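Local coordinates for scaffolding protein (Clostridium cellulolyticum, PDB 1G43), which is a calcium-binding beta-sandwich of family IIIa that probably anchors the cellulosome to crystalline cellulose, at residues F10-S15 with W132-A137; L43-T48 with Q144-F149. All coordinates share one frame; numbering follows the deposited sequence.

Interaction 1 (F10-S15 with W132-A137)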
loop_
_atom_site.group_PDB
_atom_site.type_symbol
_atom_site.label_atom_id
_atom_site.label_comp_id
_atom_site.label_asym_id
_atom_site.label_seq_id
_atom_site.Cartn_x
_atom_site.Cartn_y
_atom_site.Cartn_z
ATOM N N PHE A 10 1.177 -1.766 8.770
ATOM C CA PHE A 10 2.215 -1.396 7.835
ATOM C C PHE A 10 3.627 -1.624 8.376
ATOM O O PHE A 10 3.818 -1.712 9.576
ATOM C CB PHE A 10 1.989 0.081 7.500
ATOM C CG PHE A 10 3.096 0.723 6.722
ATOM C CD1 PHE A 10 3.055 0.768 5.347
ATOM C CD2 PHE A 10 4.159 1.312 7.375
ATOM C CE1 PHE A 10 4.072 1.408 4.608
ATOM C CE2 PHE A 10 5.167 1.941 6.667
ATOM C CZ PHE A 10 5.128 1.992 5.279
ATOM N N ASN A 11 4.603 -1.738 7.472
ATOM C CA ASN A 11 6.022 -1.899 7.822
ATOM C C ASN A 11 6.827 -1.705 6.540
ATOM O O ASN A 11 6.295 -1.900 5.447
ATOM C CB ASN A 11 6.304 -3.285 8.484
ATOM C CG ASN A 11 6.953 -4.330 7.537
ATOM O OD1 ASN A 11 8.043 -4.129 6.985
ATOM N ND2 ASN A 11 6.285 -5.477 7.383
ATOM N N ASN A 12 8.068 -1.252 6.661
ATOM C CA ASN A 12 8.940 -1.086 5.503
ATOM C C ASN A 12 10.328 -1.644 5.844
ATOM O O ASN A 12 11.347 -1.174 5.344
ATOM C CB ASN A 12 9.049 0.390 5.086
ATOM C CG ASN A 12 9.396 1.293 6.242
ATOM O OD1 ASN A 12 9.918 0.840 7.269
ATOM N ND2 ASN A 12 9.118 2.581 6.085
ATOM N N GLY A 13 10.366 -2.660 6.698
ATOM C CA GLY A 13 11.641 -3.251 7.079
ATOM C C GLY A 13 12.630 -2.188 7.517
ATOM O O GLY A 13 13.833 -2.282 7.240
ATOM N N SER A 14 12.102 -1.166 8.184
ATOM C CA SER A 14 12.893 -0.063 8.681
ATOM C C SER A 14 13.956 0.412 7.666
ATOM O O SER A 14 15.149 0.331 7.932
ATOM C CB SER A 14 13.562 -0.461 10.008
ATOM O OG SER A 14 14.061 0.691 10.678
ATOM N N SER A 15 13.503 0.902 6.508
ATOM C CA SER A 15 14.398 1.396 5.458
ATOM C C SER A 15 15.029 2.723 5.880
ATOM O O SER A 15 14.415 3.508 6.613
ATOM C CB SER A 15 13.631 1.588 4.135
ATOM O OG SER A 15 12.497 2.441 4.320
ATOM N N TRP A 132 5.342 12.037 3.236
ATOM C CA TRP A 132 4.192 12.032 4.092
ATOM C C TRP A 132 3.897 10.676 4.730
ATOM O O TRP A 132 3.639 10.612 5.918
ATOM C CB TRP A 132 2.984 12.491 3.287
ATOM C CG TRP A 132 1.872 12.935 4.134
ATOM C CD1 TRP A 132 1.723 14.161 4.717
ATOM C CD2 TRP A 132 0.749 12.151 4.544
ATOM N NE1 TRP A 132 0.573 14.190 5.463
ATOM C CE2 TRP A 132 -0.044 12.965 5.375
ATOM C CE3 TRP A 132 0.336 10.837 4.289
ATOM C CZ2 TRP A 132 -1.221 12.509 5.952
ATOM C CZ3 TRP A 132 -0.830 10.386 4.857
ATOM C CH2 TRP A 132 -1.600 11.222 5.683
ATOM N N SER A 133 3.919 9.591 3.963
ATOM C CA SER A 133 3.610 8.296 4.570
ATOM C C SER A 133 4.822 7.593 5.159
ATOM O O SER A 133 4.723 6.451 5.570
ATOM C CB SER A 133 2.971 7.354 3.549
ATOM O OG SER A 133 1.784 7.908 3.026
ATOM N N TYR A 134 5.961 8.266 5.215
ATOM C CA TYR A 134 7.145 7.602 5.716
ATOM C C TYR A 134 7.411 7.594 7.203
ATOM O O TYR A 134 7.297 8.596 7.902
ATOM C CB TYR A 134 8.414 8.133 5.011
ATOM C CG TYR A 134 9.717 7.501 5.541
ATOM C CD1 TYR A 134 10.057 6.182 5.234
ATOM C CD2 TYR A 134 10.554 8.200 6.420
ATOM C CE1 TYR A 134 11.205 5.568 5.802
ATOM C CE2 TYR A 134 11.703 7.592 6.994
ATOM C CZ TYR A 134 12.013 6.281 6.679
ATOM O OH TYR A 134 13.101 5.687 7.248
ATOM N N THR A 135 7.757 6.413 7.671
ATOM C CA THR A 135 8.168 6.197 9.036
ATOM C C THR A 135 8.931 4.888 9.048
ATOM O O THR A 135 8.526 3.907 8.433
ATOM C CB THR A 135 6.998 6.134 10.030
ATOM O OG1 THR A 135 7.545 6.115 11.349
ATOM C CG2 THR A 135 6.162 4.891 9.829
ATOM N N ALA A 136 10.064 4.880 9.734
ATOM C CA ALA A 136 10.867 3.665 9.810
ATOM C C ALA A 136 10.121 2.703 10.713
ATOM O O ALA A 136 10.017 2.928 11.904
ATOM C CB ALA A 136 12.233 3.979 10.371
ATOM N N ALA A 137 9.565 1.653 10.117
ATOM C CA ALA A 137 8.807 0.642 10.829
ATOM C C ALA A 137 9.403 -0.695 10.435
ATOM O O ALA A 137 9.310 -1.124 9.274
ATOM C CB ALA A 137 7.371 0.709 10.425
#

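Interaction 2 (L43-T48 with Q144-F149). With CA (calcium ion), chain B.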
loop_
_atom_site.group_PDB
_atom_site.type_symbol
_atom_site.label_atom_id
_atom_site.label_comp_id
_atom_site.label_asym_id
_atom_site.label_seq_id
_atom_site.Cartn_x
_atom_site.Cartn_y
_atom_site.Cartn_z
ATOM N N LEU A 43 -4.948 0.709 -2.085
ATOM C CA LEU A 43 -4.077 1.123 -1.007
ATOM C C LEU A 43 -3.243 2.281 -1.561
ATOM O O LEU A 43 -2.853 2.266 -2.736
ATOM C CB LEU A 43 -3.198 -0.061 -0.572
ATOM C CG LEU A 43 -3.923 -1.145 0.230
ATOM C CD1 LEU A 43 -3.189 -2.462 0.169
ATOM C CD2 LEU A 43 -4.071 -0.687 1.673
ATOM N N ARG A 44 -2.986 3.285 -0.729
ATOM C CA ARG A 44 -2.203 4.436 -1.147
ATOM C C ARG A 44 -1.037 4.784 -0.220
ATOM O O ARG A 44 -1.147 4.689 1.006
ATOM C CB ARG A 44 -3.093 5.656 -1.259
ATOM C CG ARG A 44 -4.163 5.563 -2.303
ATOM C CD ARG A 44 -4.839 6.896 -2.383
ATOM N NE ARG A 44 -5.733 6.990 -3.511
ATOM C CZ ARG A 44 -6.648 7.946 -3.631
ATOM N NH1 ARG A 44 -6.754 8.869 -2.685
ATOM N NH2 ARG A 44 -7.467 7.972 -4.674
ATOM N N TYR A 45 0.071 5.216 -0.817
ATOM C CA TYR A 45 1.285 5.584 -0.070
ATOM C C TYR A 45 1.768 6.925 -0.607
ATOM O O TYR A 45 2.245 7.000 -1.728
ATOM C CB TYR A 45 2.379 4.528 -0.278
ATOM C CG TYR A 45 3.652 4.784 0.514
ATOM C CD1 TYR A 45 3.797 4.297 1.799
ATOM C CD2 TYR A 45 4.679 5.561 -0.009
ATOM C CE1 TYR A 45 4.934 4.582 2.559
ATOM C CE2 TYR A 45 5.828 5.853 0.741
ATOM C CZ TYR A 45 5.939 5.361 2.032
ATOM O OH TYR A 45 7.022 5.682 2.814
ATOM N N TYR A 46 1.682 7.963 0.210
ATOM C CA TYR A 46 2.053 9.307 -0.217
ATOM C C TYR A 46 3.522 9.716 -0.024
ATOM O O TYR A 46 4.095 9.490 1.020
ATOM C CB TYR A 46 1.118 10.298 0.460
ATOM C CG TYR A 46 -0.334 10.168 0.012
ATOM C CD1 TYR A 46 -1.170 9.171 0.526
ATOM C CD2 TYR A 46 -0.861 11.046 -0.922
ATOM C CE1 TYR A 46 -2.505 9.061 0.121
ATOM C CE2 TYR A 46 -2.181 10.949 -1.342
ATOM C CZ TYR A 46 -3.005 9.958 -0.816
ATOM O OH TYR A 46 -4.320 9.905 -1.229
ATOM N N TYR A 47 4.123 10.341 -1.030
ATOM C CA TYR A 47 5.531 10.729 -0.945
ATOM C C TYR A 47 5.898 11.935 -1.783
ATOM O O TYR A 47 5.075 12.442 -2.559
ATOM C CB TYR A 47 6.416 9.573 -1.415
ATOM C CG TYR A 47 6.187 9.195 -2.870
ATOM C CD1 TYR A 47 5.027 8.532 -3.254
ATOM C CD2 TYR A 47 7.117 9.508 -3.861
ATOM C CE1 TYR A 47 4.787 8.182 -4.569
ATOM C CE2 TYR A 47 6.891 9.160 -5.205
ATOM C CZ TYR A 47 5.712 8.487 -5.541
ATOM O OH TYR A 47 5.457 8.069 -6.813
ATOM N N THR A 48 7.142 12.403 -1.613
ATOM C CA THR A 48 7.648 13.505 -2.417
ATOM C C THR A 48 8.625 12.884 -3.399
ATOM O O THR A 48 9.567 12.191 -3.030
ATOM C CB THR A 48 8.336 14.643 -1.597
ATOM O OG1 THR A 48 9.205 14.093 -0.603
ATOM C CG2 THR A 48 7.264 15.554 -0.948
ATOM N N GLN A 144 -1.369 5.215 10.619
ATOM C CA GLN A 144 -2.474 5.972 10.053
ATOM C C GLN A 144 -2.140 6.884 8.876
ATOM O O GLN A 144 -3.032 7.573 8.348
ATOM C CB GLN A 144 -3.083 6.815 11.163
ATOM C CG GLN A 144 -4.524 7.122 10.949
ATOM C CD GLN A 144 -5.415 6.058 11.540
ATOM O OE1 GLN A 144 -4.929 5.061 12.140
ATOM N NE2 GLN A 144 -6.732 6.248 11.386
ATOM N N LYS A 145 -0.872 6.918 8.473
ATOM C CA LYS A 145 -0.488 7.778 7.357
ATOM C C LYS A 145 -0.553 7.102 5.970
ATOM O O LYS A 145 -0.042 7.623 4.968
ATOM C CB LYS A 145 0.901 8.385 7.581
ATOM C CG LYS A 145 0.989 9.455 8.665
ATOM C CD LYS A 145 0.003 10.560 8.420
ATOM C CE LYS A 145 0.433 11.869 9.083
ATOM N NZ LYS A 145 1.591 12.464 8.343
ATOM N N ILE A 146 -1.172 5.933 5.912
ATOM C CA ILE A 146 -1.355 5.279 4.629
ATOM C C ILE A 146 -2.857 5.084 4.532
ATOM O O ILE A 146 -3.556 5.104 5.551
ATOM C CB ILE A 146 -0.583 3.951 4.528
ATOM C CG1 ILE A 146 -0.648 3.172 5.835
ATOM C CG2 ILE A 146 0.859 4.234 4.111
ATOM C CD1 ILE A 146 -1.723 2.112 5.846
ATOM N N SER A 147 -3.377 4.923 3.329
ATOM C CA SER A 147 -4.816 4.784 3.211
ATOM C C SER A 147 -5.256 3.566 2.457
ATOM O O SER A 147 -4.544 3.041 1.591
ATOM C CB SER A 147 -5.382 6.000 2.534
ATOM O OG SER A 147 -4.558 6.312 1.438
ATOM N N ALA A 148 -6.454 3.128 2.807
ATOM C CA ALA A 148 -7.077 1.978 2.201
ATOM C C ALA A 148 -8.482 2.404 1.843
ATOM O O ALA A 148 -9.198 2.974 2.685
ATOM C CB ALA A 148 -7.112 0.828 3.170
ATOM N N PHE A 149 -8.851 2.145 0.586
ATOM C CA PHE A 149 -10.167 2.464 0.043
ATOM C C PHE A 149 -10.860 1.196 -0.375
ATOM O O PHE A 149 -10.256 0.309 -0.976
ATOM C CB PHE A 149 -10.065 3.341 -1.200
ATOM C CG PHE A 149 -9.560 4.717 -0.931
ATOM C CD1 PHE A 149 -8.207 4.951 -0.755
ATOM C CD2 PHE A 149 -10.442 5.777 -0.834
ATOM C CE1 PHE A 149 -7.735 6.227 -0.484
ATOM C CE2 PHE A 149 -9.981 7.058 -0.563
ATOM C CZ PHE A 149 -8.610 7.276 -0.386
HETATM CA CA CA B . 10.928 12.449 -1.041
HETATM O O HOH W 1 10.972 9.730 -1.552
#

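Interaction 1 (F10-S15 with W132-A137)
Asn12 works across the gap to the loop 132-137 with both its backbone and its side-chain amide. Its backbone N gives a nearly straight hydrogen bond to Ala137 O (2.9 Å), and its OD1 takes one back from Ala137 N at 3.0 Å, main chain and amide thus holding both polar backbone atoms of Ala137. On the other branch ND2 reaches Thr135 O at 2.8 Å, but bends to do it (138° at the hydrogen) and arrives above the carbonyl plane. With CG tucked between backbone N and carbonyl carbon (chi1 51°), the amide can span the loop from Thr135 to Ala137. Ala137 O has a second donor, Ser14 N, which sits well above its carbonyl plane, 3.0 Å away. Gly13 N turns instead to Asn11 OD1, closing an Asx turn that shapes the bend after the strand.

Tyr134 OH donates to Ser15 O (2.6 Å), the carbonyl of the last residue of 10-15, lying at the ring edge in its plane. Ser15 OG, near Tyr134 CE1, is bonded to Gln128.

Apolar contact is looser: Phe10 CD2 lies 4.5 Å from Ala137 CB, while Thr135 O lies at the ring edge, near its plane.

The loop, between strands 126-127 and 147-150, is thus pinned to the end of strand 6-11 and the turn beyond it; Asn12 also touches Tyr23 of strand 18-30, and Phe10 and Tyr134 both rest on Tyr45 of strand 41-47.

Interaction 2 (L43-T48 with Q144-F149)
Ile146 leads in from the loop, its CB against Arg44 O and its CG2 branch 3.7 Å from Tyr45 CD1, the methyl approaching the ring at a slant. Ser147 then forms the antiparallel hydrogen-bonded pair with Arg44: Arg44 N to Ser147 O is 2.8 Å, and the return bond from Ser147 N to Arg44 O is longer at 3.2 Å. Ser147 OG, folded back between its own N and carbonyl carbon (chi1 44°), comes within 3.1 Å of Arg44 CB and meets the edge of the Tyr46 ring. These bonds join strands 41-47 and 147-150 as neighbours in the five-stranded antiparallel sheet of the beta-sandwich, with strand 91-99 on the other side of 41-47. Ala148 follows as the non-hydrogen-bonded partner of Leu43; its CB touches Leu43 CD2 at 3.7 Å, where Ala148 also touches Val8 and Leu43 meets Phe26 and Val28. Phe149 ends the segment, its ring reaching back to the extended Arg44 side chain. Phe149 CZ lies over one face of the guanidinium, 3.4 Å from Arg44 NH1, with the two planes 50° apart. That same NH1 donates a bent bond (136°) to Tyr46 OH at 3.0 Å, while Arg44 NE has a long, weak ion pair with Glu96.

Ser133 ties the two contacts together: its OG lies 2.7 Å from Lys145 O and 2.8 Å from Tyr46 N, probably hydrogen-bonded to both, so one hydroxyl of interaction 1 links both segments of interaction 2. Beside it Tyr45 OH packs on Tyr134 CA at 3.5 Å, while Trp132 makes a cation-pi contact with Lys145. The centres of the contacts are about 12 Å apart. The calcium ion lies beyond the end of strand 41-47, bound by Thr48 O and Thr48 OG1, both at 2.4 Å, with Asp50, Asp127, Asn130 and Asp131 completing its protein ligands. Since Asp131 directly precedes 132-137, the calcium holds the end of 43-48 close to the start of that loop. The side chain of Tyr134 is about 8 Å from the calcium ion.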